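Local atomic coordinates of uncharacterized protein MT2708 (Mycobacterium tuberculosis, PDB entry 2FGG), a protein that is of unknown function but belongs to the Rv2632c-like family, together with the related mycobacterial protein Rv1738. Residues A[15-18]-A[23-26]; A[26-31]-A[62-67]; A[35-40]-A[73-78]. All blocks are in the same frame, centred on the assembly; numbering follows the deposited sequence.

Interaction 1: A[15-18]-A[23-26]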
loop_
_atom_site.group_PDB
_atom_site.type_symbol
_atom_site.label_atom_id
_atom_site.label_comp_id
_atom_site.label_asym_id
_atom_site.label_seq_id
_atom_site.Cartn_x
_atom_site.Cartn_y
_atom_site.Cartn_z
ATOM N N VAL A 15 4.974 -6.231 -3.741
ATOM C CA VAL A 15 5.559 -5.710 -2.495
ATOM C C VAL A 15 7.067 -5.913 -2.458
ATOM O O VAL A 15 7.550 -7.010 -2.707
ATOM C CB VAL A 15 4.944 -6.363 -1.225
ATOM C CG1 VAL A 15 5.461 -5.675 0.037
ATOM C CG2 VAL A 15 3.435 -6.309 -1.266
ATOM N N LEU A 16 7.794 -4.841 -2.150
ATOM C CA LEU A 16 9.229 -4.895 -1.909
ATOM C C LEU A 16 9.505 -4.513 -0.460
ATOM O O LEU A 16 9.000 -3.505 0.014
ATOM C CB LEU A 16 9.957 -3.942 -2.860
ATOM C CG LEU A 16 11.444 -3.624 -2.653
ATOM C CD1 LEU A 16 12.337 -4.811 -2.989
ATOM C CD2 LEU A 16 11.847 -2.416 -3.476
ATOM N N ILE A 17 10.288 -5.330 0.242
ATOM C CA ILE A 17 10.741 -5.010 1.602
ATOM C C ILE A 17 12.257 -4.851 1.624
ATOM O O ILE A 17 12.978 -5.804 1.353
ATOM C CB ILE A 17 10.354 -6.098 2.639
ATOM C CG1 ILE A 17 8.869 -6.451 2.560
ATOM C CG2 ILE A 17 10.721 -5.656 4.054
ATOM C CD1 ILE A 17 8.589 -7.715 1.779
ATOM N N GLU A 18 12.731 -3.651 1.946
ATOM C CA GLU A 18 14.166 -3.397 2.072
ATOM C C GLU A 18 14.497 -3.075 3.515
ATOM O O GLU A 18 13.854 -2.224 4.127
ATOM C CB GLU A 18 14.607 -2.217 1.210
ATOM C CG GLU A 18 14.163 -2.240 -0.230
ATOM C CD GLU A 18 14.573 -0.974 -0.954
ATOM O OE1 GLU A 18 13.756 -0.027 -1.003
ATOM O OE2 GLU A 18 15.721 -0.917 -1.450
ATOM N N ARG A 23 15.350 -0.355 10.359
ATOM C CA ARG A 23 14.947 0.782 9.503
ATOM C C ARG A 23 14.431 0.136 8.229
ATOM O O ARG A 23 14.912 0.418 7.138
ATOM C CB ARG A 23 16.044 1.792 9.159
ATOM C CG ARG A 23 15.618 3.273 9.160
ATOM C CD ARG A 23 14.094 3.484 9.212
ATOM N NE ARG A 23 13.753 4.655 10.028
ATOM C CZ ARG A 23 12.563 4.884 10.583
ATOM N NH1 ARG A 23 11.562 4.027 10.422
ATOM N NH2 ARG A 23 12.371 5.981 11.308
ATOM N N THR A 24 13.458 -0.754 8.383
ATOM C CA THR A 24 12.915 -1.511 7.263
ATOM C C THR A 24 11.730 -0.805 6.582
ATOM O O THR A 24 10.833 -0.287 7.244
ATOM C CB THR A 24 12.626 -2.999 7.652
ATOM O OG1 THR A 24 11.420 -3.455 7.031
ATOM C CG2 THR A 24 12.519 -3.172 9.161
ATOM N N ARG A 25 11.760 -0.777 5.252
ATOM C CA ARG A 25 10.759 -0.070 4.455
ATOM C C ARG A 25 10.096 -0.986 3.440
ATOM O O ARG A 25 10.758 -1.759 2.761
ATOM C CB ARG A 25 11.394 1.110 3.716
ATOM C CG ARG A 25 10.415 1.928 2.878
ATOM C CD ARG A 25 10.966 2.182 1.481
ATOM N NE ARG A 25 11.956 3.252 1.465
ATOM C CZ ARG A 25 12.894 3.402 0.532
ATOM N NH1 ARG A 25 12.991 2.542 -0.476
ATOM N NH2 ARG A 25 13.750 4.411 0.618
ATOM N N ALA A 26 8.780 -0.882 3.339
ATOM C CA ALA A 26 8.039 -1.616 2.331
ATOM C C ALA A 26 7.356 -0.679 1.347
ATOM O O ALA A 26 6.872 0.394 1.711
ATOM C CB ALA A 26 7.031 -2.551 2.965
#

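Interaction 2: A[26-31]-A[62-67]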
loop_
_atom_site.group_PDB
_atom_site.type_symbol
_atom_site.label_atom_id
_atom_site.label_comp_id
_atom_site.label_asym_id
_atom_site.label_seq_id
_atom_site.Cartn_x
_atom_site.Cartn_y
_atom_site.Cartn_z
ATOM N N ALA A 26 8.780 -0.882 3.339
ATOM C CA ALA A 26 8.039 -1.616 2.331
ATOM C C ALA A 26 7.356 -0.679 1.347
ATOM O O ALA A 26 6.872 0.394 1.711
ATOM C CB ALA A 26 7.031 -2.551 2.965
ATOM N N LYS A 27 7.357 -1.099 0.088
ATOM C CA LYS A 27 6.631 -0.435 -0.970
ATOM C C LYS A 27 5.651 -1.440 -1.566
ATOM O O LYS A 27 6.047 -2.555 -1.907
ATOM C CB LYS A 27 7.600 0.085 -2.026
ATOM C CG LYS A 27 8.384 1.306 -1.567
ATOM C CD LYS A 27 9.463 1.700 -2.555
ATOM C CE LYS A 27 10.034 3.043 -2.190
ATOM N NZ LYS A 27 10.727 3.649 -3.352
ATOM N N ALA A 28 4.371 -1.057 -1.638
ATOM C CA ALA A 28 3.325 -1.863 -2.284
ATOM C C ALA A 28 2.804 -1.153 -3.536
ATOM O O ALA A 28 2.117 -0.136 -3.440
ATOM C CB ALA A 28 2.195 -2.146 -1.319
ATOM N N ARG A 29 3.141 -1.694 -4.705
ATOM C CA ARG A 29 2.812 -1.075 -5.986
ATOM C C ARG A 29 1.599 -1.717 -6.645
ATOM O O ARG A 29 1.550 -2.923 -6.821
ATOM C CB ARG A 29 4.017 -1.125 -6.936
ATOM C CG ARG A 29 3.733 -0.566 -8.337
ATOM C CD ARG A 29 4.900 -0.737 -9.303
ATOM N NE ARG A 29 5.476 -2.081 -9.247
ATOM C CZ ARG A 29 6.548 -2.480 -9.932
ATOM N NH1 ARG A 29 7.179 -1.643 -10.752
ATOM N NH2 ARG A 29 6.987 -3.725 -9.798
ATOM N N LEU A 30 0.630 -0.887 -7.009
ATOM C CA LEU A 30 -0.549 -1.324 -7.746
ATOM C C LEU A 30 -0.716 -0.478 -9.014
ATOM O O LEU A 30 -0.645 0.752 -8.960
ATOM C CB LEU A 30 -1.798 -1.222 -6.854
ATOM C CG LEU A 30 -3.197 -1.393 -7.465
ATOM C CD1 LEU A 30 -3.413 -2.791 -8.043
ATOM C CD2 LEU A 30 -4.260 -1.075 -6.436
ATOM N N SER A 31 -0.912 -1.138 -10.152
ATOM C CA SER A 31 -1.282 -0.450 -11.382
ATOM C C SER A 31 -2.792 -0.338 -11.427
ATOM O O SER A 31 -3.490 -1.351 -11.465
ATOM C CB SER A 31 -0.779 -1.207 -12.607
ATOM O OG SER A 31 0.602 -0.981 -12.811
ATOM N N ALA A 62 2.305 -3.733 6.588
ATOM C CA ALA A 62 1.040 -3.235 7.098
ATOM C C ALA A 62 0.890 -1.732 6.843
ATOM O O ALA A 62 -0.151 -1.279 6.394
ATOM C CB ALA A 62 0.897 -3.566 8.580
ATOM N N ARG A 63 1.931 -0.962 7.122
ATOM C CA ARG A 63 1.895 0.488 6.898
ATOM C C ARG A 63 1.857 0.848 5.408
ATOM O O ARG A 63 1.187 1.801 5.014
ATOM C CB ARG A 63 3.065 1.162 7.600
ATOM C CG ARG A 63 3.052 0.915 9.083
ATOM C CD ARG A 63 4.211 1.540 9.794
ATOM N NE ARG A 63 3.856 1.758 11.190
ATOM C CZ ARG A 63 4.717 1.780 12.196
ATOM N NH1 ARG A 63 6.005 1.592 11.971
ATOM N NH2 ARG A 63 4.282 1.979 13.432
ATOM N N ALA A 64 2.558 0.070 4.589
ATOM C CA ALA A 64 2.508 0.237 3.149
ATOM C C ALA A 64 1.102 0.003 2.605
ATOM O O ALA A 64 0.633 0.758 1.776
ATOM C CB ALA A 64 3.503 -0.670 2.474
ATOM N N LEU A 65 0.427 -1.040 3.068
ATOM C CA LEU A 65 -0.910 -1.374 2.569
ATOM C C LEU A 65 -1.975 -0.373 3.024
ATOM O O LEU A 65 -2.901 -0.086 2.276
ATOM C CB LEU A 65 -1.298 -2.800 2.974
ATOM C CG LEU A 65 -0.473 -3.955 2.396
ATOM C CD1 LEU A 65 -0.976 -5.269 2.952
ATOM C CD2 LEU A 65 -0.463 -3.986 0.864
ATOM N N SER A 66 -1.835 0.133 4.250
ATOM C CA SER A 66 -2.661 1.218 4.777
ATOM C C SER A 66 -2.548 2.441 3.911
ATOM O O SER A 66 -3.545 3.090 3.618
ATOM C CB SER A 66 -2.211 1.634 6.181
ATOM O OG SER A 66 -2.186 0.533 7.053
ATOM N N ASP A 67 -1.317 2.781 3.547
ATOM C CA ASP A 67 -1.044 3.937 2.715
ATOM C C ASP A 67 -1.781 3.772 1.393
ATOM O O ASP A 67 -2.480 4.672 0.946
ATOM C CB ASP A 67 0.460 4.069 2.475
ATOM C CG ASP A 67 0.823 5.325 1.720
ATOM O OD1 ASP A 67 0.008 6.268 1.718
ATOM O OD2 ASP A 67 1.924 5.388 1.133
#

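Interaction 3: A[35-40]-A[73-78]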
loop_
_atom_site.group_PDB
_atom_site.type_symbol
_atom_site.label_atom_id
_atom_site.label_comp_id
_atom_site.label_asym_id
_atom_site.label_seq_id
_atom_site.Cartn_x
_atom_site.Cartn_y
_atom_site.Cartn_z
ATOM N N ARG A 35 -2.639 4.463 -13.648
ATOM C CA ARG A 35 -1.617 5.069 -12.805
ATOM C C ARG A 35 -0.893 4.033 -11.940
ATOM O O ARG A 35 -1.446 2.989 -11.594
ATOM C CB ARG A 35 -2.201 6.222 -11.970
ATOM C CG ARG A 35 -3.052 5.797 -10.783
ATOM C CD ARG A 35 -3.960 6.916 -10.279
ATOM N NE ARG A 35 -5.167 7.026 -11.097
ATOM C CZ ARG A 35 -6.103 7.960 -10.947
ATOM N NH1 ARG A 35 -5.979 8.880 -9.992
ATOM N NH2 ARG A 35 -7.162 7.974 -11.754
ATOM N N GLN A 36 0.365 4.328 -11.634
ATOM C CA GLN A 36 1.172 3.506 -10.750
ATOM C C GLN A 36 0.954 4.027 -9.357
ATOM O O GLN A 36 1.330 5.149 -9.043
ATOM C CB GLN A 36 2.660 3.617 -11.100
ATOM C CG GLN A 36 3.003 3.283 -12.539
ATOM C CD GLN A 36 2.624 1.862 -12.916
ATOM O OE1 GLN A 36 2.787 0.931 -12.125
ATOM N NE2 GLN A 36 2.116 1.688 -14.131
HETATM N N MSE A 37 0.332 3.222 -8.519
HETATM C CA MSE A 37 0.102 3.634 -7.150
HETATM C C MSE A 37 1.049 2.887 -6.229
HETATM O O MSE A 37 1.201 1.676 -6.340
HETATM C CB MSE A 37 -1.351 3.400 -6.770
HETATM C CG MSE A 37 -2.309 4.152 -7.661
HETATM SE SE MSE A 37 -4.151 3.830 -7.179
HETATM C CE MSE A 37 -4.250 4.814 -5.545
ATOM N N VAL A 38 1.708 3.622 -5.343
ATOM C CA VAL A 38 2.663 3.023 -4.417
ATOM C C VAL A 38 2.342 3.433 -2.997
ATOM O O VAL A 38 2.291 4.614 -2.675
ATOM C CB VAL A 38 4.127 3.410 -4.743
ATOM C CG1 VAL A 38 5.095 2.592 -3.900
ATOM C CG2 VAL A 38 4.420 3.204 -6.213
ATOM N N GLY A 39 2.114 2.437 -2.157
ATOM C CA GLY A 39 1.993 2.641 -0.725
ATOM C C GLY A 39 3.351 2.425 -0.097
ATOM O O GLY A 39 4.043 1.463 -0.430
ATOM N N VAL A 40 3.749 3.329 0.792
ATOM C CA VAL A 40 5.057 3.241 1.425
ATOM C C VAL A 40 4.887 3.110 2.932
ATOM O O VAL A 40 4.140 3.869 3.540
ATOM C CB VAL A 40 5.948 4.455 1.068
ATOM C CG1 VAL A 40 7.400 4.179 1.433
ATOM C CG2 VAL A 40 5.851 4.776 -0.417
ATOM N N PHE A 73 -8.979 5.042 -1.152
ATOM C CA PHE A 73 -10.147 5.695 -0.563
ATOM C C PHE A 73 -10.266 7.126 -1.084
ATOM O O PHE A 73 -11.355 7.597 -1.396
ATOM C CB PHE A 73 -10.089 5.691 0.968
ATOM C CG PHE A 73 -10.424 4.358 1.602
ATOM C CD1 PHE A 73 -11.624 3.717 1.330
ATOM C CD2 PHE A 73 -9.546 3.766 2.507
ATOM C CE1 PHE A 73 -11.928 2.487 1.923
ATOM C CE2 PHE A 73 -9.844 2.552 3.107
ATOM C CZ PHE A 73 -11.034 1.909 2.810
ATOM N N ALA A 74 -9.139 7.809 -1.192
ATOM C CA ALA A 74 -9.119 9.148 -1.769
ATOM C C ALA A 74 -9.549 9.135 -3.238
ATOM O O ALA A 74 -10.194 10.066 -3.710
ATOM C CB ALA A 74 -7.749 9.766 -1.620
ATOM N N LEU A 75 -9.203 8.073 -3.953
ATOM C CA LEU A 75 -9.558 7.957 -5.363
ATOM C C LEU A 75 -11.047 7.674 -5.525
ATOM O O LEU A 75 -11.695 8.205 -6.430
ATOM C CB LEU A 75 -8.723 6.874 -6.039
ATOM C CG LEU A 75 -8.910 6.672 -7.547
ATOM C CD1 LEU A 75 -8.835 7.990 -8.319
ATOM C CD2 LEU A 75 -7.883 5.697 -8.061
ATOM N N THR A 76 -11.576 6.842 -4.632
ATOM C CA THR A 76 -12.998 6.528 -4.599
ATOM C C THR A 76 -13.817 7.789 -4.408
ATOM O O THR A 76 -14.737 8.031 -5.169
ATOM C CB THR A 76 -13.328 5.512 -3.493
ATOM O OG1 THR A 76 -12.479 4.371 -3.640
ATOM C CG2 THR A 76 -14.771 5.056 -3.589
ATOM N N SER A 77 -13.457 8.598 -3.416
ATOM C CA SER A 77 -14.176 9.837 -3.127
ATOM C C SER A 77 -14.124 10.808 -4.303
ATOM O O SER A 77 -15.134 11.370 -4.713
ATOM C CB SER A 77 -13.611 10.519 -1.884
ATOM O OG SER A 77 -14.217 11.787 -1.720
ATOM N N SER A 78 -12.927 10.997 -4.831
ATOM C CA SER A 78 -12.709 11.845 -5.983
ATOM C C SER A 78 -13.569 11.417 -7.172
ATOM O O SER A 78 -14.233 12.254 -7.803
ATOM C CB SER A 78 -11.243 11.777 -6.362
ATOM O OG SER A 78 -11.017 12.553 -7.511
#

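Interaction 1: A[15-18]-A[23-26]
Glu-18 and Arg-25 meet twice, through their backbones and through their charged ends. The backbone bonds are reciprocal: Glu-18 N gives its hydrogen to Arg-25 O at 2.9 Å, and Arg-25 N returns one to Glu-18 O at 2.8 Å. Together they make this a hydrogen-bonded pair of an antiparallel hairpin. The two side chains lie alongside each other on the same face of the sheet. Glu-18 has CG anti to its carbonyl carbon (chi1 -50°) and is extended beyond it, whereas Arg-25 bends at chi2 and chi3, bringing NH1 to 2.7 Å from Glu-18 OE1. In this salt bridge the carboxylate and guanidinium planes stand 61° apart, and the contact is made by one oxygen and one nitrogen.

Next along is the non-hydrogen-bonded pair Ile-17 and Ala-26, on the other face, with their CA atoms 4.4 Å apart. Ile-17 CG2 lies beside Thr-24 OG1 at 3.8 Å, and Leu-16 O takes a CA-H...O contact from Ala-26 CA at 3.1 Å.

Ile-17, Thr-24 and Ala-26 face helix 54-83, touching Asp-57, Ile-61 and Ala-60 there. Across strand 24-32, Ala-26 bonds through its backbone to Gly-41, while the Arg-25 side chain lies against Val-40 and Leu-42 of strand 35-43.

Interaction 2: A[26-31]-A[62-67]
Ala-26 and Ala-28 meet Ala-64 and Leu-65 where strand segment 26-31 and helix segment 62-67 come within 7.3 Å of each other, axis to axis, at a crossing angle of -37°. This is the heart of the protein's beta-beta-beta-alpha fold, in which one long helix lies across a face of a three-stranded antiparallel sheet, here over its central strand. Alanines on both sides put little more than methyl groups between the two backbones, consistent with the short axial separation. Ala-64 CB settles between the two strand alanines, 4.0 Å from Ala-26 CB and 4.3 Å from Ala-28 CB. It comes closer still to the strand backbone, 3.6 Å from Ala-26 O. Leu-65 reaches in from the flank: with CG anti to its carbonyl carbon (chi1 -65°), it sets CD2 at 3.9 Å from Ala-28 CB.

Farther along the strand, Leu-30 continues the apolar face against Leu-68 and Leu-72 of the same helix. Within the helix Ala-62 O takes two hydrogen bonds, from Ser-66 N at 3.1 Å and Ser-66 OG at 2.8 Å, the two donors approaching from opposite faces of the carbonyl plane.

Interaction 3: A[35-40]-A[73-78]
Arg-35 and Leu-75 reach out from opposite directions and meet with one leucine methyl over a face of the guanidinium and the other displaced past its NH1 and NH2 end; both are on the same side of the plane. CD2 of Leu-75 is the methyl above the centre of the group, 4.1 Å from Arg-35 CZ. CD1, the displaced one, makes the closest approach, 3.4 Å to Arg-35 NH1. Its distance to Arg-35 CZ is 3.8 Å. The contact is thus apolar in kind, an aliphatic fork set against a flat group. Arg-35 gets there with CG wedged between its backbone N and carbonyl carbon (chi1 76°), and a bend at chi3 then turns the flat group.

Strand 35-43 is an outer strand of the three-stranded antiparallel sheet, and helix 54-83, which crosses the sheet face in this beta-beta-beta-alpha fold, has diverged from it here: the nearest CA atoms, those of Met-37 and Leu-75, are 10.7 Å apart. Long side chains therefore span the gap. Met-37, modelled as selenomethionine, sends its selenium toward the helix, and SE lies 4.3 Å from CD2 of Leu-75. That one methyl consequently touches both the cation and the selenium.

Leu-75 holds its CG anti to the backbone N (chi1 -177°), which sends both methyls toward the strand. It also rests on Trp-32 from the neighbouring strand, as does Met-37. Deeper in, Met-37 packs on Leu-68, Gln-71 and Leu-72 of the helix, and the amide NE2 of Gln-71 is hydrogen-bonded to Val-38 O on the strand.

Strand 24-32 is common to interactions 1 and 2, which share Ala-26 and have centres about 10 Å apart. Their strands are joined where Leu-16 N lies 2.9 Å from Lys-27 O, a probable hydrogen bond. Interactions 2 and 3 share helix 54-83 and are also about 10 Å apart between centres. Leu-30 O to Met-37 N at 2.7 Å probably bonds their strands, while Asp-67 OD2, 2.8 Å from Val-40 N, links helix to strand. Interactions 1 and 3 lie on opposite sides of the chain's centre, their centres about 19 Å apart, although Val-40 CG1 still packs on Arg-25 CG at 4.0 Å.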